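Local coordinates for DNA repair protein PprA (Deinococcus deserti, PDB 6MC8) that probably binds DNA and forms filaments in the repair of radiation-induced damage and in genome segregation, at residues G118-A123 against A248-P253; L252-F257 against T296-A301. The protein carries 2 engineered substitutions. All blocks are in the same frame, centred on the assembly; numbering follows the deposited sequence.

Contact 1: residues G118-A123 against A248-P253; sequences GARAIA and ALNQLP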
loop_
_atom_site.group_PDB
_atom_site.type_symbol
_atom_site.label_atom_id
_atom_site.label_comp_id
_atom_site.label_asym_id
_atom_site.label_seq_id
_atom_site.Cartn_x
_atom_site.Cartn_y
_atom_site.Cartn_z
ATOM N N GLY A 118 20.554 -32.503 -2.385
ATOM C CA GLY A 118 20.913 -32.745 -1.009
ATOM C C GLY A 118 20.598 -31.552 -0.125
ATOM O O GLY A 118 20.362 -30.438 -0.588
ATOM N N ALA A 119 20.618 -31.797 1.182
ATOM C CA ALA A 119 20.131 -30.803 2.134
ATOM C C ALA A 119 21.113 -29.650 2.301
ATOM O O ALA A 119 20.700 -28.500 2.487
ATOM C CB ALA A 119 19.855 -31.469 3.475
ATOM N N ARG A 120 22.415 -29.944 2.261
ATOM C CA ARG A 120 23.424 -28.893 2.353
ATOM C C ARG A 120 23.366 -27.964 1.148
ATOM O O ARG A 120 23.495 -26.743 1.290
ATOM C CB ARG A 120 24.818 -29.515 2.489
ATOM C CG ARG A 120 25.949 -28.499 2.518
ATOM C CD ARG A 120 27.310 -29.119 2.745
ATOM N NE ARG A 120 27.518 -29.511 4.132
ATOM C CZ ARG A 120 28.569 -30.201 4.561
ATOM N NH1 ARG A 120 29.511 -30.580 3.706
ATOM N NH2 ARG A 120 28.678 -30.516 5.843
ATOM N N ALA A 121 23.133 -28.524 -0.039
ATOM C CA ALA A 121 23.104 -27.723 -1.256
ATOM C C ALA A 121 21.859 -26.844 -1.317
ATOM O O ALA A 121 21.911 -25.714 -1.813
ATOM C CB ALA A 121 23.182 -28.638 -2.476
ATOM N N ILE A 122 20.728 -27.353 -0.825
ATOM C CA ILE A 122 19.493 -26.574 -0.811
ATOM C C ILE A 122 19.584 -25.449 0.210
ATOM O O ILE A 122 19.179 -24.312 -0.059
ATOM C CB ILE A 122 18.292 -27.503 -0.546
ATOM C CG1 ILE A 122 18.065 -28.438 -1.730
ATOM C CG2 ILE A 122 17.025 -26.719 -0.265
ATOM C CD1 ILE A 122 17.116 -29.571 -1.427
ATOM N N ALA A 123 20.149 -25.739 1.383
ATOM C CA ALA A 123 20.294 -24.721 2.416
ATOM C C ALA A 123 21.323 -23.673 2.022
ATOM O O ALA A 123 21.223 -22.515 2.433
ATOM C CB ALA A 123 20.674 -25.372 3.743
ATOM N N ALA A 248 26.393 -39.761 8.601
ATOM C CA ALA A 248 24.992 -40.058 8.337
ATOM C C ALA A 248 24.101 -38.912 8.787
ATOM O O ALA A 248 23.047 -38.663 8.194
ATOM C CB ALA A 248 24.593 -41.358 9.030
ATOM N N LEU A 249 24.493 -38.208 9.825
ATOM C CA LEU A 249 23.751 -37.022 10.298
ATOM C C LEU A 249 23.855 -35.898 9.263
ATOM O O LEU A 249 22.929 -35.204 9.096
ATOM C CB LEU A 249 24.306 -36.627 11.664
ATOM C CG LEU A 249 23.658 -35.433 12.352
ATOM C CD1 LEU A 249 22.218 -35.710 12.656
ATOM C CD2 LEU A 249 24.385 -35.087 13.618
ATOM N N ASN A 250 24.996 -35.761 8.609
ATOM C CA ASN A 250 25.253 -34.715 7.591
ATOM C C ASN A 250 24.364 -34.838 6.356
ATOM O O ASN A 250 24.165 -33.856 5.740
ATOM C CB ASN A 250 26.732 -34.487 7.321
ATOM C CG ASN A 250 27.045 -33.015 7.354
ATOM O OD1 ASN A 250 26.900 -32.370 8.390
ATOM N ND2 ASN A 250 27.430 -32.474 6.217
ATOM N N GLN A 251 23.945 -36.038 5.982
ATOM C CA GLN A 251 23.034 -36.239 4.836
ATOM C C GLN A 251 21.601 -35.964 5.264
ATOM O O GLN A 251 20.754 -36.007 4.438
ATOM C CB GLN A 251 23.075 -37.668 4.326
ATOM C CG GLN A 251 24.459 -38.235 4.156
ATOM C CD GLN A 251 25.312 -37.434 3.214
ATOM O OE1 GLN A 251 24.908 -37.091 2.126
ATOM N NE2 GLN A 251 26.519 -37.147 3.633
ATOM N N LEU A 252 21.352 -35.747 6.534
ATOM C CA LEU A 252 19.993 -35.494 6.963
ATOM C C LEU A 252 19.669 -34.005 6.854
ATOM O O LEU A 252 20.546 -33.158 7.030
ATOM C CB LEU A 252 19.798 -35.958 8.401
ATOM C CG LEU A 252 19.960 -37.448 8.704
ATOM C CD1 LEU A 252 19.804 -37.678 10.187
ATOM C CD2 LEU A 252 18.977 -38.297 7.929
ATOM N N PRO A 253 18.410 -33.660 6.560
ATOM C CA PRO A 253 18.022 -32.242 6.554
ATOM C C PRO A 253 17.993 -31.619 7.929
ATOM O O PRO A 253 17.961 -30.391 8.039
ATOM C CB PRO A 253 16.628 -32.266 5.918
ATOM C CG PRO A 253 16.121 -33.616 6.200
ATOM C CD PRO A 253 17.296 -34.527 6.146
HETATM O O HOH W 1 22.995 -33.069 2.803
#
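A119 and P253 bring the two backbones together, CA to CA 5.1 Å, where the first turn of helix 119-127 meets the chain as it leaves helix 245-250. Across this approach the methyl of A119 points at the 248-253 segment and rests against one side of the proline, its CB 3.7 Å from P253 CA and 4.1 Å from P253 CB, with the carbonyl of L252 beside it. This is a small apolar touch at the surface, made mostly with main-chain atoms and the root of the proline ring. Next to it the backbones are joined by a water. R120 N donates to water 1 (3.2 Å), and the water donates in turn to N250 O (3.3 Å). The arrangement is that of a helix N terminus: G118 is the N-cap, at backbone angles that call for glycine, and its carbonyl O takes the first turn's bond from I122 N at 3.1 Å. The amide of R120 lies too early in the helix for such a partner, and the water serves it instead. N250 O has a second donor, H256 NE2, so one carbonyl is gripped by both a solvent molecule and a side chain. On the other segment, a backbone hydrogen bond from L252 N to L249 O (3.1 Å) closes the helix-exit turn. The R120 side chain reaches toward N250: R120 CG lies anti to the backbone N (chi1 177°) and the chain runs extended before bending at chi3 (-76°), which brings the guanidinium near the N250 amide. The two flat groups stand 70° apart, with N250 ND2 over a guanidinium face, but NH2 and ND2 are modelled impossibly close, so their detailed placement is doubtful. Nearer the backbone, the R120 side chain rests against H256.

Contact 2: residues L252-F257 against T296-A301; sequences LPEAHF and TRRLAA
E254 meets R298 and L299 at once, its carboxylate turned to the arginine and its aliphatic stem to the leucine. The glutamate stands in a short 3-10 turn; E254 CA lies 7.5 Å from L299 CA. Its side chain folds back at chi2 (85°), laying OE1 near its own backbone N and leaving OE2 to face R298. R298 has a bend of its own at chi3. The two side chains cross at about a right angle, and their flat ends are tilted by 34°, so this is no flat, two-pronged pairing. A single salt bridge results: R298 NH2 donates to E254 OE2 at 3.3 Å, a weak hydrogen bond, long and bent (133° at the hydrogen). R298 NH1 lies 3.5 Å from E254 CG, so the guanidinium also rests against the glutamate's stem. Beside the charged pair, L299 CD2 packs on E254 CB at 3.6 Å and continues along to CG, one methyl lying obliquely against the bend. With an alanine in place of E254, R298 would probably lose its carboxylate mate and be freer to turn, while L299 CD2 would keep the CB contact but lose its packing on CG. The contact joins the loop between helix 245-250 and strand 261-267 to the long helix 274-304. L299 reaches on from it to A203, L204 and A207 of helix 200-213, while E254 touches T45, R298 touches A44, and P253 and F257 pack on L42 of helix 35-43.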
loop_
_atom_site.group_PDB
_atom_site.type_symbol
_atom_site.label_atom_id
_atom_site.label_comp_id
_atom_site.label_asym_id
_atom_site.label_seq_id
_atom_site.Cartn_x
_atom_site.Cartn_y
_atom_site.Cartn_z
ATOM N N LEU A 252 21.352 -35.747 6.534
ATOM C CA LEU A 252 19.993 -35.494 6.963
ATOM C C LEU A 252 19.669 -34.005 6.854
ATOM O O LEU A 252 20.546 -33.158 7.030
ATOM C CB LEU A 252 19.798 -35.958 8.401
ATOM C CG LEU A 252 19.960 -37.448 8.704
ATOM C CD1 LEU A 252 19.804 -37.678 10.187
ATOM C CD2 LEU A 252 18.977 -38.297 7.929
ATOM N N PRO A 253 18.410 -33.660 6.560
ATOM C CA PRO A 253 18.022 -32.242 6.554
ATOM C C PRO A 253 17.993 -31.619 7.929
ATOM O O PRO A 253 17.961 -30.391 8.039
ATOM C CB PRO A 253 16.628 -32.266 5.918
ATOM C CG PRO A 253 16.121 -33.616 6.200
ATOM C CD PRO A 253 17.296 -34.527 6.146
ATOM N N GLU A 254 18.009 -32.439 8.978
ATOM C CA GLU A 254 18.099 -31.950 10.344
ATOM C C GLU A 254 19.445 -31.296 10.637
ATOM O O GLU A 254 19.552 -30.499 11.574
ATOM C CB GLU A 254 17.848 -33.111 11.302
ATOM C CG GLU A 254 16.396 -33.573 11.390
ATOM C CD GLU A 254 16.005 -34.561 10.315
ATOM O OE1 GLU A 254 16.876 -34.978 9.536
ATOM O OE2 GLU A 254 14.816 -34.918 10.243
ATOM N N ALA A 255 20.478 -31.615 9.862
ATOM C CA ALA A 255 21.765 -30.961 10.034
ATOM C C ALA A 255 21.878 -29.652 9.269
ATOM O O ALA A 255 22.917 -28.994 9.354
ATOM C CB ALA A 255 22.893 -31.886 9.592
ATOM N N HIS A 256 20.849 -29.266 8.513
ATOM C CA HIS A 256 20.943 -28.120 7.624
ATOM C C HIS A 256 19.730 -27.206 7.684
ATOM O O HIS A 256 19.720 -26.173 7.011
ATOM C CB HIS A 256 21.155 -28.600 6.183
ATOM C CG HIS A 256 22.345 -29.489 6.034
ATOM N ND1 HIS A 256 23.635 -29.013 6.057
ATOM C CD2 HIS A 256 22.441 -30.834 5.927
ATOM C CE1 HIS A 256 24.474 -30.024 5.944
ATOM N NE2 HIS A 256 23.775 -31.140 5.860
ATOM N N PHE A 257 18.723 -27.545 8.479
ATOM C CA PHE A 257 17.508 -26.758 8.602
ATOM C C PHE A 257 17.033 -26.807 10.043
ATOM O O PHE A 257 16.992 -27.876 10.654
ATOM C CB PHE A 257 16.412 -27.275 7.665
ATOM C CG PHE A 257 16.655 -26.969 6.220
ATOM C CD1 PHE A 257 16.238 -25.768 5.680
ATOM C CD2 PHE A 257 17.313 -27.873 5.405
ATOM C CE1 PHE A 257 16.458 -25.480 4.357
ATOM C CE2 PHE A 257 17.546 -27.584 4.082
ATOM C CZ PHE A 257 17.111 -26.388 3.557
ATOM N N THR A 296 13.875 -30.363 19.771
ATOM C CA THR A 296 14.877 -30.851 20.711
ATOM C C THR A 296 14.688 -32.336 21.006
ATOM O O THR A 296 15.667 -33.075 21.139
ATOM C CB THR A 296 14.822 -30.009 21.989
ATOM O OG1 THR A 296 15.040 -28.637 21.652
ATOM C CG2 THR A 296 15.884 -30.423 22.980
ATOM N N ARG A 297 13.440 -32.807 21.032
ATOM C CA ARG A 297 13.204 -34.224 21.285
ATOM C C ARG A 297 13.491 -35.074 20.055
ATOM O O ARG A 297 14.034 -36.176 20.172
ATOM C CB ARG A 297 11.771 -34.453 21.752
ATOM C CG ARG A 297 11.517 -34.095 23.187
ATOM C CD ARG A 297 10.138 -34.552 23.600
ATOM N NE ARG A 297 9.106 -33.811 22.892
ATOM C CZ ARG A 297 8.595 -32.664 23.322
ATOM N NH1 ARG A 297 9.020 -32.138 24.460
ATOM N NH2 ARG A 297 7.658 -32.048 22.615
ATOM N N ARG A 298 13.139 -34.581 18.867
ATOM C CA ARG A 298 13.292 -35.410 17.677
ATOM C C ARG A 298 14.749 -35.482 17.250
ATOM O O ARG A 298 15.176 -36.474 16.652
ATOM C CB ARG A 298 12.399 -34.896 16.542
ATOM C CG ARG A 298 12.802 -33.579 15.904
ATOM C CD ARG A 298 11.721 -33.073 14.968
ATOM N NE ARG A 298 11.496 -33.956 13.832
ATOM C CZ ARG A 298 12.159 -33.882 12.686
ATOM N NH1 ARG A 298 13.086 -32.953 12.513
ATOM N NH2 ARG A 298 11.883 -34.729 11.709
ATOM N N LEU A 299 15.537 -34.461 17.583
ATOM C CA LEU A 299 16.962 -34.509 17.294
ATOM C C LEU A 299 17.698 -35.364 18.314
ATOM O O LEU A 299 18.675 -36.037 17.975
ATOM C CB LEU A 299 17.532 -33.097 17.263
ATOM C CG LEU A 299 17.095 -32.187 16.127
ATOM C CD1 LEU A 299 17.559 -30.775 16.387
ATOM C CD2 LEU A 299 17.669 -32.697 14.873
ATOM N N ALA A 300 17.238 -35.353 19.567
ATOM C CA ALA A 300 17.866 -36.167 20.600
ATOM C C ALA A 300 17.607 -37.650 20.369
ATOM O O ALA A 300 18.434 -38.494 20.730
ATOM C CB ALA A 300 17.359 -35.744 21.976
ATOM N N ALA A 301 16.466 -37.983 19.766
ATOM C CA ALA A 301 16.183 -39.373 19.434
ATOM C C ALA A 301 17.058 -39.854 18.283
ATOM O O ALA A 301 17.397 -41.040 18.205
ATOM C CB ALA A 301 14.704 -39.533 19.095
#

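How the contacts relate
Coming from the N terminus, the chain leaves strand 110-114, enters helix 119-127 and runs 124 residues before contact 1 closes the loop. That excursion holds helices 156-163, 200-213 and 218-237 and three strands of the four-stranded sheet. Contact 2 opens on L252 and P253, where contact 1 ends, and closes 38 residues later, after strand 261-267 and most of helix 274-304. The loops follow one another, overlapping in those two residues, and neither encloses the other. Their centres lie about 11 Å apart, and A123 CB packs 3.5 Å from H256 O between them. The 248-257 segment thus ties helix 119-127 to the C-terminal helix.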